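Local coordinates for protein ML032222a iGluR (Mnemiopsis leidyi, PDB 4YKI) that binds glycine in its ligand-binding domain and, as a ctenophore ionotropic glutamate receptor subunit, probably contributes to a glycine-activated ion channel, at residues 37-42 / 51-56; 104-109 / 234-239; 75-80 / 100-105; 164-169 / 181-186. All coordinates share one frame; numbering follows the deposited sequence. Where two conformers were deposited one is given.

Interaction 1 of 4, residues 37-42 / 51-56; sequences MVNDMV and FTYEYI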
# COMPACT_ATOMS: atom_id res chain seq x y z
N MET B 37 -4.99 12.25 -12.74
CA MET B 37 -3.86 11.72 -11.99
C MET B 37 -3.22 10.52 -12.67
O MET B 37 -1.99 10.44 -12.80
CB MET B 37 -4.31 11.35 -10.58
CG MET B 37 -3.25 10.64 -9.77
SD MET B 37 -3.78 10.38 -8.08
CE MET B 37 -2.33 9.64 -7.34
N VAL B 38 -4.04 9.55 -13.07
CA VAL B 38 -3.48 8.36 -13.71
C VAL B 38 -2.85 8.71 -15.06
O VAL B 38 -1.79 8.20 -15.41
CB VAL B 38 -4.54 7.23 -13.83
CG1 VAL B 38 -4.08 6.12 -14.74
CG2 VAL B 38 -4.82 6.67 -12.42
N ASN B 39 -3.50 9.57 -15.84
CA ASN B 39 -2.90 10.00 -17.09
C ASN B 39 -1.52 10.61 -16.88
O ASN B 39 -0.60 10.34 -17.63
CB ASN B 39 -3.80 10.98 -17.83
CG ASN B 39 -3.24 11.33 -19.19
OD1 ASN B 39 -3.12 10.47 -20.06
ND2 ASN B 39 -2.90 12.59 -19.38
N ASP B 40 -1.38 11.46 -15.87
CA ASP B 40 -0.09 12.07 -15.57
C ASP B 40 0.96 11.01 -15.22
O ASP B 40 2.10 11.13 -15.61
CB ASP B 40 -0.20 13.09 -14.42
CG ASP B 40 -0.85 14.40 -14.83
OD1 ASP B 40 -1.05 14.65 -16.03
OD2 ASP B 40 -1.10 15.20 -13.90
N MET B 41 0.56 9.96 -14.49
CA MET B 41 1.44 8.84 -14.21
C MET B 41 1.88 8.13 -15.49
O MET B 41 3.05 7.83 -15.67
CB MET B 41 0.75 7.86 -13.27
CG MET B 41 0.48 8.42 -11.89
SD MET B 41 -0.65 7.47 -10.88
CE MET B 41 0.27 5.94 -10.61
N VAL B 42 0.92 7.86 -16.37
CA VAL B 42 1.20 7.15 -17.63
C VAL B 42 2.13 7.97 -18.52
O VAL B 42 3.06 7.43 -19.11
CB VAL B 42 -0.11 6.81 -18.38
CG1 VAL B 42 0.17 6.34 -19.80
CG2 VAL B 42 -0.90 5.76 -17.63
N PHE B 51 7.99 3.88 -24.19
CA PHE B 51 6.89 3.28 -24.95
C PHE B 51 5.93 4.34 -25.46
O PHE B 51 5.87 5.43 -24.92
CB PHE B 51 6.13 2.21 -24.13
CG PHE B 51 5.47 2.72 -22.84
CD1 PHE B 51 4.19 3.28 -22.86
CD2 PHE B 51 6.11 2.59 -21.61
CE1 PHE B 51 3.60 3.71 -21.70
CE2 PHE B 51 5.49 3.04 -20.44
CZ PHE B 51 4.25 3.58 -20.48
N THR B 52 5.20 4.00 -26.51
CA THR B 52 4.01 4.75 -26.90
C THR B 52 2.79 4.00 -26.38
O THR B 52 2.90 2.86 -25.95
CB THR B 52 3.91 4.92 -28.42
OG1 THR B 52 3.85 3.64 -29.04
CG2 THR B 52 5.09 5.68 -28.96
N TYR B 53 1.63 4.63 -26.38
CA TYR B 53 0.46 3.99 -25.81
C TYR B 53 -0.82 4.54 -26.40
O TYR B 53 -0.83 5.58 -27.08
CB TYR B 53 0.44 4.16 -24.27
CG TYR B 53 0.39 5.60 -23.83
CD1 TYR B 53 1.55 6.35 -23.73
CD2 TYR B 53 -0.82 6.23 -23.58
CE1 TYR B 53 1.52 7.67 -23.37
CE2 TYR B 53 -0.86 7.57 -23.22
CZ TYR B 53 0.32 8.28 -23.13
OH TYR B 53 0.34 9.61 -22.79
N GLU B 54 -1.89 3.82 -26.15
CA GLU B 54 -3.25 4.28 -26.39
C GLU B 54 -4.11 3.72 -25.28
O GLU B 54 -3.75 2.74 -24.64
CB GLU B 54 -3.76 3.80 -27.75
CG GLU B 54 -3.95 2.28 -27.83
CD GLU B 54 -4.32 1.83 -29.22
OE1 GLU B 54 -3.39 1.47 -29.97
OE2 GLU B 54 -5.53 1.83 -29.54
N TYR B 55 -5.28 4.32 -25.08
CA TYR B 55 -6.23 3.84 -24.10
C TYR B 55 -7.39 3.13 -24.78
O TYR B 55 -7.90 3.61 -25.80
CB TYR B 55 -6.75 5.01 -23.27
CG TYR B 55 -5.73 5.72 -22.39
CD1 TYR B 55 -5.26 5.13 -21.23
CD2 TYR B 55 -5.27 6.98 -22.70
CE1 TYR B 55 -4.36 5.77 -20.42
CE2 TYR B 55 -4.36 7.64 -21.90
CZ TYR B 55 -3.92 7.04 -20.75
OH TYR B 55 -3.05 7.70 -19.90
N ILE B 56 -7.82 2.02 -24.21
CA ILE B 56 -8.92 1.21 -24.73
C ILE B 56 -9.92 0.99 -23.60
O ILE B 56 -9.58 0.44 -22.54
CB ILE B 56 -8.44 -0.15 -25.27
CG1 ILE B 56 -7.44 0.09 -26.42
CG2 ILE B 56 -9.64 -1.05 -25.70
CD1 ILE B 56 -6.98 -1.13 -27.17
O HOH W 1 -2.03 10.75 -22.55
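V42 and Y53 make the tight half of this contact. V42 CG1 sits almost squarely over the centre of the Y53 ring, 3.7 Å from its centroid and 9° off the ring normal, a CH-pi contact in which the methyl lies about equally far from all six carbons. Y55 comes at the same valine head-on, and its OH is 3.4 Å from V42 CB. The two tyrosines also lean on each other, with Y53 CD2 standing above one face of the Y55 ring near its rim. With CG placed between the backbone N and the carbonyl carbon (chi1 61°), Y53 turns its face to the helix.

The looser side is polar and hydrated. N39 crosses Y55 at roughly a right angle, and Y55 OH donates to N39 OD1 over 2.8 Å, in the carbonyl plane and on a lone pair. A water donates a second bond to the same oxygen over 2.7 Å and lies in the plane of the Y53 ring, 2.6 Å from Y53 OH, so it links the asparagine to that tyrosine. A phenylalanine at Y55 would probably leave N39 OD1 without its protein donor and the amide freer to turn.

Residues 37-42, the first turns of helix 37-49, run back along strand 52-56, with 156° between their directions. The helix belongs to a beta-alpha-beta crossover between the parallel neighbours 9-13 and 52-56. V42, Y53 and Y55 all touch L12 of strand 9-13. M37, D40 and M41 pack instead against helix 240-248.

Interaction 2 of 4, residues 104-109 / 234-239; sequences YSFPFM and KFREEG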
# COMPACT_ATOMS: atom_id res chain seq x y z
N TYR B 104 -1.17 -7.55 -10.06
CA TYR B 104 -1.18 -6.12 -9.80
C TYR B 104 0.24 -5.59 -9.80
O TYR B 104 1.18 -6.29 -9.42
CB TYR B 104 -1.81 -5.83 -8.45
CG TYR B 104 -3.29 -6.03 -8.40
CD1 TYR B 104 -4.16 -5.04 -8.83
CD2 TYR B 104 -3.84 -7.21 -7.88
CE1 TYR B 104 -5.52 -5.21 -8.74
CE2 TYR B 104 -5.20 -7.38 -7.77
CZ TYR B 104 -6.04 -6.38 -8.23
OH TYR B 104 -7.38 -6.54 -8.07
N SER B 105 0.38 -4.33 -10.17
CA SER B 105 1.61 -3.59 -9.97
C SER B 105 1.83 -3.26 -8.50
O SER B 105 0.94 -3.43 -7.67
CB SER B 105 1.57 -2.27 -10.74
OG SER B 105 0.69 -1.33 -10.14
N PHE B 106 3.01 -2.75 -8.19
CA PHE B 106 3.23 -2.07 -6.94
C PHE B 106 2.11 -1.04 -6.73
O PHE B 106 1.75 -0.32 -7.67
CB PHE B 106 4.59 -1.37 -6.96
CG PHE B 106 5.01 -0.87 -5.61
CD1 PHE B 106 5.57 -1.73 -4.68
CD2 PHE B 106 4.79 0.45 -5.25
CE1 PHE B 106 5.92 -1.29 -3.43
CE2 PHE B 106 5.13 0.89 -3.98
CZ PHE B 106 5.69 0.03 -3.08
N PRO B 107 1.55 -0.96 -5.52
CA PRO B 107 0.36 -0.11 -5.36
C PRO B 107 0.71 1.33 -5.06
O PRO B 107 1.81 1.60 -4.58
CB PRO B 107 -0.36 -0.77 -4.18
CG PRO B 107 0.71 -1.34 -3.35
CD PRO B 107 1.79 -1.79 -4.32
N PHE B 108 -0.24 2.23 -5.28
CA PHE B 108 -0.00 3.65 -5.08
C PHE B 108 -0.97 4.39 -4.14
O PHE B 108 -0.76 5.56 -3.90
CB PHE B 108 0.12 4.38 -6.43
CG PHE B 108 -1.15 4.37 -7.28
CD1 PHE B 108 -2.08 5.41 -7.17
CD2 PHE B 108 -1.38 3.37 -8.21
CE1 PHE B 108 -3.24 5.42 -7.96
CE2 PHE B 108 -2.53 3.38 -9.00
CZ PHE B 108 -3.47 4.40 -8.86
N MET B 109 -1.98 3.73 -3.59
CA MET B 109 -2.91 4.43 -2.69
C MET B 109 -3.74 3.47 -1.84
O MET B 109 -4.51 2.67 -2.35
CB MET B 109 -3.86 5.32 -3.50
CG MET B 109 -4.75 6.19 -2.64
SD MET B 109 -5.80 7.31 -3.59
CE MET B 109 -4.60 8.31 -4.39
N LYS B 234 9.41 4.30 -7.34
CA LYS B 234 10.16 5.54 -7.40
C LYS B 234 9.22 6.76 -7.35
O LYS B 234 9.47 7.70 -6.62
CB LYS B 234 11.05 5.58 -8.64
CG LYS B 234 12.15 6.64 -8.60
CD LYS B 234 13.13 6.40 -7.46
CE LYS B 234 14.39 7.23 -7.55
NZ LYS B 234 15.17 7.21 -6.29
N PHE B 235 8.14 6.74 -8.12
CA PHE B 235 7.17 7.83 -8.08
C PHE B 235 6.71 8.06 -6.63
O PHE B 235 6.63 9.19 -6.17
CB PHE B 235 5.89 7.49 -8.88
CG PHE B 235 6.02 7.54 -10.39
CD1 PHE B 235 7.16 7.97 -11.04
CD2 PHE B 235 4.93 7.20 -11.14
CE1 PHE B 235 7.21 8.01 -12.41
CE2 PHE B 235 4.97 7.23 -12.51
CZ PHE B 235 6.11 7.64 -13.16
N ARG B 236 6.45 6.99 -5.90
CA ARG B 236 5.98 7.13 -4.53
C ARG B 236 7.08 7.74 -3.64
O ARG B 236 6.84 8.68 -2.89
CB ARG B 236 5.53 5.79 -3.99
CG ARG B 236 4.82 5.84 -2.68
CD ARG B 236 4.17 4.51 -2.39
NE ARG B 236 3.60 4.48 -1.06
CZ ARG B 236 2.82 3.51 -0.59
NH1 ARG B 236 2.50 2.47 -1.34
NH2 ARG B 236 2.39 3.58 0.65
N GLU B 237 8.28 7.20 -3.76
CA GLU B 237 9.42 7.63 -2.96
C GLU B 237 9.81 9.08 -3.24
O GLU B 237 10.25 9.79 -2.34
CB GLU B 237 10.60 6.69 -3.25
CG GLU B 237 11.87 7.01 -2.48
CD GLU B 237 12.91 5.93 -2.58
OE1 GLU B 237 12.62 4.78 -2.22
OE2 GLU B 237 14.03 6.22 -3.02
N GLU B 238 9.67 9.51 -4.48
CA GLU B 238 10.00 10.88 -4.84
C GLU B 238 8.93 11.89 -4.49
O GLU B 238 9.15 13.09 -4.60
CB GLU B 238 10.36 10.98 -6.33
CG GLU B 238 11.66 10.25 -6.65
CD GLU B 238 12.00 10.23 -8.12
OE1 GLU B 238 11.07 10.28 -8.94
OE2 GLU B 238 13.20 10.14 -8.44
N GLY B 239 7.76 11.42 -4.05
CA GLY B 239 6.67 12.30 -3.67
C GLY B 239 5.71 12.63 -4.79
O GLY B 239 4.80 13.44 -4.61
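One face of the F106 ring has P107 CD 3.6 Å above it, toward the rim, while R236 reaches the CE2 corner of that ring at a slant. R236 NH1 comes within 4.0 Å of F106 CE2 and R236 CD within 4.1 Å, the ring and guanidinium planes being turned 59° apart. At the edge of the guanidinium lies P107 O, to which R236 NH1 gives a weak hydrogen bond of 3.4 Å, bent to 134° at the hydrogen.

A bound magnesium ion is about 4 Å from the R236 side chain; D110 and E213 belong to the site of that ion. R236 NH1 has a stronger partner than P107 O in E213 of the second subunit, and its NE bonds to S211 OG of that subunit. The extended R236 side chain, with CG opposite the backbone N (chi1 -170°), thus spans from its own helix past the loop into the dimer interface, where P107 also packs on P107 of the second subunit.

Three residues beyond the arginine, helix 225-238 ends in a Schellman motif. G239 N bonds to R236 O over 3.1 Å, and the positive phi of G239 would push a CB against the preceding carbonyl oxygen, which accounts for the glycine.

The loop has a polar bond of its own as well. S105 OG donates to F106 O over 2.9 Å from well above the carbonyl plane. D229 of helix 225-238 receives F106 N, and L233 of that helix packs on the F106 side chain.

Interaction 3 of 4, residues 75-80 / 100-105; sequences GMIRDL and SAIDYS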
# COMPACT_ATOMS: atom_id res chain seq x y z
N GLY B 75 -15.62 -6.36 -18.11
CA GLY B 75 -14.95 -5.10 -17.85
C GLY B 75 -13.52 -5.04 -18.33
O GLY B 75 -13.08 -5.75 -19.23
N MET B 76 -12.76 -4.16 -17.70
CA MET B 76 -11.34 -4.00 -18.03
C MET B 76 -10.57 -5.28 -17.75
O MET B 76 -9.61 -5.57 -18.45
CB MET B 76 -10.73 -2.81 -17.28
CG MET B 76 -11.22 -1.45 -17.82
SD MET B 76 -10.54 -0.02 -16.93
CE MET B 76 -11.57 -0.11 -15.48
N ILE B 77 -10.96 -6.02 -16.71
CA ILE B 77 -10.29 -7.27 -16.40
C ILE B 77 -10.38 -8.22 -17.60
O ILE B 77 -9.39 -8.81 -18.03
CB ILE B 77 -10.88 -7.96 -15.15
CG1 ILE B 77 -10.82 -7.06 -13.90
CG2 ILE B 77 -10.16 -9.28 -14.89
CD1 ILE B 77 -9.45 -6.72 -13.39
N ARG B 78 -11.59 -8.37 -18.15
CA ARG B 78 -11.79 -9.26 -19.29
C ARG B 78 -10.97 -8.83 -20.50
O ARG B 78 -10.39 -9.66 -21.19
CB ARG B 78 -13.28 -9.37 -19.64
CG ARG B 78 -13.61 -10.24 -20.84
CD ARG B 78 -13.19 -11.69 -20.68
NE ARG B 78 -13.65 -12.50 -21.82
CZ ARG B 78 -14.87 -13.02 -21.93
NH1 ARG B 78 -15.78 -12.89 -20.98
NH2 ARG B 78 -15.17 -13.69 -23.03
N ASP B 79 -10.92 -7.52 -20.76
CA ASP B 79 -10.15 -7.04 -21.90
C ASP B 79 -8.67 -7.39 -21.74
O ASP B 79 -7.99 -7.71 -22.70
CB ASP B 79 -10.30 -5.53 -22.06
CG ASP B 79 -11.56 -5.10 -22.80
OD1 ASP B 79 -12.39 -5.94 -23.19
OD2 ASP B 79 -11.69 -3.86 -22.96
N LEU B 80 -8.16 -7.28 -20.51
CA LEU B 80 -6.76 -7.65 -20.24
C LEU B 80 -6.54 -9.15 -20.48
O LEU B 80 -5.61 -9.54 -21.16
CB LEU B 80 -6.41 -7.25 -18.80
CG LEU B 80 -4.95 -7.40 -18.40
CD1 LEU B 80 -4.09 -6.42 -19.16
CD2 LEU B 80 -4.78 -7.16 -16.93
N SER B 100 -6.75 -13.89 -8.58
CA SER B 100 -6.76 -15.27 -9.09
C SER B 100 -6.60 -15.34 -10.62
O SER B 100 -6.26 -16.39 -11.15
CB SER B 100 -8.04 -16.00 -8.64
OG SER B 100 -9.15 -15.62 -9.42
N ALA B 101 -6.82 -14.21 -11.30
CA ALA B 101 -6.80 -14.13 -12.76
C ALA B 101 -5.70 -13.25 -13.32
O ALA B 101 -5.22 -13.53 -14.42
CB ALA B 101 -8.16 -13.65 -13.28
N ILE B 102 -5.36 -12.17 -12.62
CA ILE B 102 -4.37 -11.19 -13.09
C ILE B 102 -3.40 -10.85 -11.97
O ILE B 102 -3.62 -11.25 -10.82
CB ILE B 102 -5.05 -9.87 -13.59
CG1 ILE B 102 -5.73 -9.09 -12.46
CG2 ILE B 102 -6.04 -10.17 -14.73
CD1 ILE B 102 -5.91 -7.59 -12.77
N ASP B 103 -2.34 -10.13 -12.31
CA ASP B 103 -1.43 -9.57 -11.33
C ASP B 103 -1.73 -8.09 -11.14
O ASP B 103 -2.45 -7.45 -11.93
CB ASP B 103 0.02 -9.72 -11.79
CG ASP B 103 0.57 -11.14 -11.61
OD1 ASP B 103 -0.07 -11.98 -10.94
OD2 ASP B 103 1.67 -11.38 -12.12
N TYR B 104 -1.17 -7.55 -10.06
CA TYR B 104 -1.18 -6.12 -9.80
C TYR B 104 0.24 -5.59 -9.80
O TYR B 104 1.18 -6.29 -9.42
CB TYR B 104 -1.81 -5.83 -8.45
CG TYR B 104 -3.29 -6.03 -8.40
CD1 TYR B 104 -4.16 -5.04 -8.83
CD2 TYR B 104 -3.84 -7.21 -7.88
CE1 TYR B 104 -5.52 -5.21 -8.74
CE2 TYR B 104 -5.20 -7.38 -7.77
CZ TYR B 104 -6.04 -6.38 -8.23
OH TYR B 104 -7.38 -6.54 -8.07
N SER B 105 0.38 -4.33 -10.17
CA SER B 105 1.61 -3.59 -9.97
C SER B 105 1.83 -3.26 -8.50
O SER B 105 0.94 -3.43 -7.67
CB SER B 105 1.57 -2.27 -10.74
OG SER B 105 0.69 -1.33 -10.14
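I102 meets helix 75-81 with both of its branches, and this apolar contact makes up nearly all of the interface, which buries 163 Å² over the two segments. Its CD1 lies 3.7 Å from I77 CD1, a meeting of two methyl ends, while its CG2 is 3.9 Å from L80 CD2. In each pair the side chains cross at about a right angle. With CG1 between the backbone N and the carbonyl carbon (chi1 67°), the beta-branched side chain of I102 sends its longer arm to I77 and its methyl to L80. I77 leaves the helix partly along its flank, and a bent chain (chi1 -58°, chi2 -65°) brings its CD1 round to the partner. The CA atoms of I77 and I102 stay 7.8 Å apart, a gap that the side chains bridge. I88 of strand 87-89 touches both helix residues, so the apolar cluster continues into the sheet. R98, a residue of the glycine pocket, packs against I77.

Hydrogen bonds serve the two backbones separately. Within the helix, D79 N bonds to G75 O over 3.2 Å and L80 N to M76 O over 3.0 Å. On the other side, the backbone of D103 pairs with that of L218 in the long strand 202-218.

With three buried aliphatic side chains and no directional bond between them, the helix is set against the segment 100-105 by shape and by exclusion of water.

Interaction 4 of 4, residues 164-169 / 181-186; sequences EGVELK and GLFVFI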
# COMPACT_ATOMS: atom_id res chain seq x y z
N GLU B 164 -30.02 -7.54 -2.26
CA GLU B 164 -31.28 -6.88 -1.95
C GLU B 164 -31.25 -5.39 -2.22
O GLU B 164 -32.28 -4.71 -2.08
CB GLU B 164 -31.66 -7.19 -0.50
CG GLU B 164 -31.94 -8.67 -0.28
CD GLU B 164 -31.98 -9.09 1.16
OE1 GLU B 164 -32.64 -8.39 1.96
OE2 GLU B 164 -31.34 -10.10 1.51
N GLY B 165 -30.11 -4.88 -2.66
CA GLY B 165 -29.96 -3.48 -3.02
C GLY B 165 -30.23 -3.26 -4.50
O GLY B 165 -30.55 -4.18 -5.24
N VAL B 166 -30.10 -2.01 -4.92
CA VAL B 166 -30.14 -1.65 -6.34
C VAL B 166 -28.75 -1.93 -6.99
O VAL B 166 -27.72 -1.69 -6.39
CB VAL B 166 -30.59 -0.17 -6.51
CG1 VAL B 166 -31.83 0.11 -5.69
CG2 VAL B 166 -29.48 0.80 -6.14
N GLU B 167 -28.75 -2.57 -8.17
CA GLU B 167 -27.55 -2.69 -8.99
C GLU B 167 -27.42 -1.45 -9.86
O GLU B 167 -28.14 -1.25 -10.84
CB GLU B 167 -27.64 -3.94 -9.87
CG GLU B 167 -26.42 -4.18 -10.76
CD GLU B 167 -26.63 -5.36 -11.69
OE1 GLU B 167 -26.49 -6.50 -11.23
OE2 GLU B 167 -26.96 -5.14 -12.88
N LEU B 168 -26.48 -0.61 -9.49
CA LEU B 168 -26.23 0.65 -10.16
C LEU B 168 -25.33 0.39 -11.36
O LEU B 168 -24.47 -0.50 -11.33
CB LEU B 168 -25.59 1.57 -9.13
CG LEU B 168 -26.48 1.87 -7.92
CD1 LEU B 168 -25.64 2.39 -6.78
CD2 LEU B 168 -27.60 2.83 -8.32
N LYS B 169 -25.51 1.16 -12.41
CA LYS B 169 -24.80 0.90 -13.66
C LYS B 169 -23.34 1.33 -13.65
O LYS B 169 -22.48 0.64 -14.22
CB LYS B 169 -25.52 1.65 -14.80
CG LYS B 169 -25.00 1.30 -16.19
CD LYS B 169 -25.85 1.92 -17.29
CE LYS B 169 -25.53 3.40 -17.47
NZ LYS B 169 -26.14 3.97 -18.71
N GLY B 181 -31.90 11.17 -3.02
CA GLY B 181 -32.29 11.13 -1.62
C GLY B 181 -32.75 9.79 -1.09
O GLY B 181 -33.06 8.88 -1.85
N LEU B 182 -32.78 9.69 0.23
CA LEU B 182 -33.16 8.47 0.93
C LEU B 182 -32.45 7.23 0.39
O LEU B 182 -33.05 6.19 0.14
CB LEU B 182 -34.69 8.32 0.94
CG LEU B 182 -35.43 9.41 1.74
CD1 LEU B 182 -36.93 9.33 1.47
CD2 LEU B 182 -35.14 9.29 3.21
N PHE B 183 -31.13 7.37 0.26
CA PHE B 183 -30.33 6.38 -0.41
C PHE B 183 -28.96 6.30 0.27
O PHE B 183 -28.40 7.34 0.70
CB PHE B 183 -30.18 6.74 -1.89
CG PHE B 183 -29.64 5.61 -2.74
CD1 PHE B 183 -30.45 4.56 -3.11
CD2 PHE B 183 -28.29 5.57 -3.10
CE1 PHE B 183 -29.97 3.51 -3.85
CE2 PHE B 183 -27.80 4.50 -3.86
CZ PHE B 183 -28.63 3.50 -4.24
N VAL B 184 -28.45 5.07 0.40
CA VAL B 184 -27.09 4.82 0.84
C VAL B 184 -26.30 4.21 -0.34
O VAL B 184 -26.67 3.16 -0.89
CB VAL B 184 -27.04 3.85 2.04
CG1 VAL B 184 -25.58 3.53 2.42
CG2 VAL B 184 -27.77 4.40 3.24
N PHE B 185 -25.21 4.86 -0.71
CA PHE B 185 -24.31 4.38 -1.74
C PHE B 185 -23.05 3.89 -1.05
O PHE B 185 -22.45 4.61 -0.26
CB PHE B 185 -24.02 5.51 -2.73
CG PHE B 185 -23.02 5.16 -3.82
CD1 PHE B 185 -22.96 3.90 -4.39
CD2 PHE B 185 -22.15 6.13 -4.28
CE1 PHE B 185 -22.02 3.63 -5.39
CE2 PHE B 185 -21.23 5.84 -5.27
CZ PHE B 185 -21.17 4.59 -5.81
N ILE B 186 -22.66 2.65 -1.35
CA ILE B 186 -21.49 2.02 -0.76
C ILE B 186 -20.44 1.89 -1.85
O ILE B 186 -20.66 1.18 -2.83
CB ILE B 186 -21.84 0.61 -0.21
CG1 ILE B 186 -23.00 0.68 0.80
CG2 ILE B 186 -20.61 -0.06 0.43
CD1 ILE B 186 -23.58 -0.68 1.20
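F183 brings the end of its phenyl ring up to both V166 and L168. Its CB sets off toward strand 166-168 but lies beyond contact range itself, as does CG, which is placed opposite the backbone N (chi1 -167°) and aims the ring at the other strand. Farther along, CE1 comes to 3.6 Å from V166 CG2. At the far end CZ makes the closest approach, 3.4 Å to the same V166 CG2, a tight carbon-carbon distance, and it also lies 4.1 Å from L168 CD1. Both methyls sit at the ring edge near its plane, so neither covers a face. V166 arrives from the opposite direction, its CG2 being the branch that lies between backbone N and carbonyl carbon (chi1 -48°).

L168 CD1 is shared between two rings, since the same methyl reaches F185 CD1 at 3.9 Å. F185 is thus the second ring that this methyl touches, approached at a slant. At the start of the second segment, L182 and F183 both face K118 in a G1 beta bulge, which follows the positive-phi G181 at the end of helix 171-179.

The axes of residues 166-168 and 183-186 approach to 10.1 Å at 53°, too far to pair, because strand 137-141 runs between them, parallel to each. Strand 166-168, helix 171-179 and strand 183-188 thus form a beta-alpha-beta crossover that skips one strand. The helix packs on this cluster from A174, which touches L168 and F185, and from T177, which touches L168 and F183.

In the fold
Interactions 1, 2 and 3 gather in one half of the chain, with interaction 4 across its centre from interactions 1 and 2, 32 and 33 Å away between centres. This agrees with the two-lobed ligand-binding domain of glutamate receptors. Interactions 1 and 2 touch directly: M41 CE packs 3.9 Å from F108 CD2, and M37 CE 4.0 Å from M109 CE. Interaction 3 shares Y104 and S105 with interaction 2, its centre 19 Å away. The bound glycine lies about 7 Å from the side chain of I77 in interaction 3, about 10 Å from the side chain of F185 in interaction 4 and about 12 Å from the side chain of P107 in interaction 2. Interaction 2 also touches the second subunit.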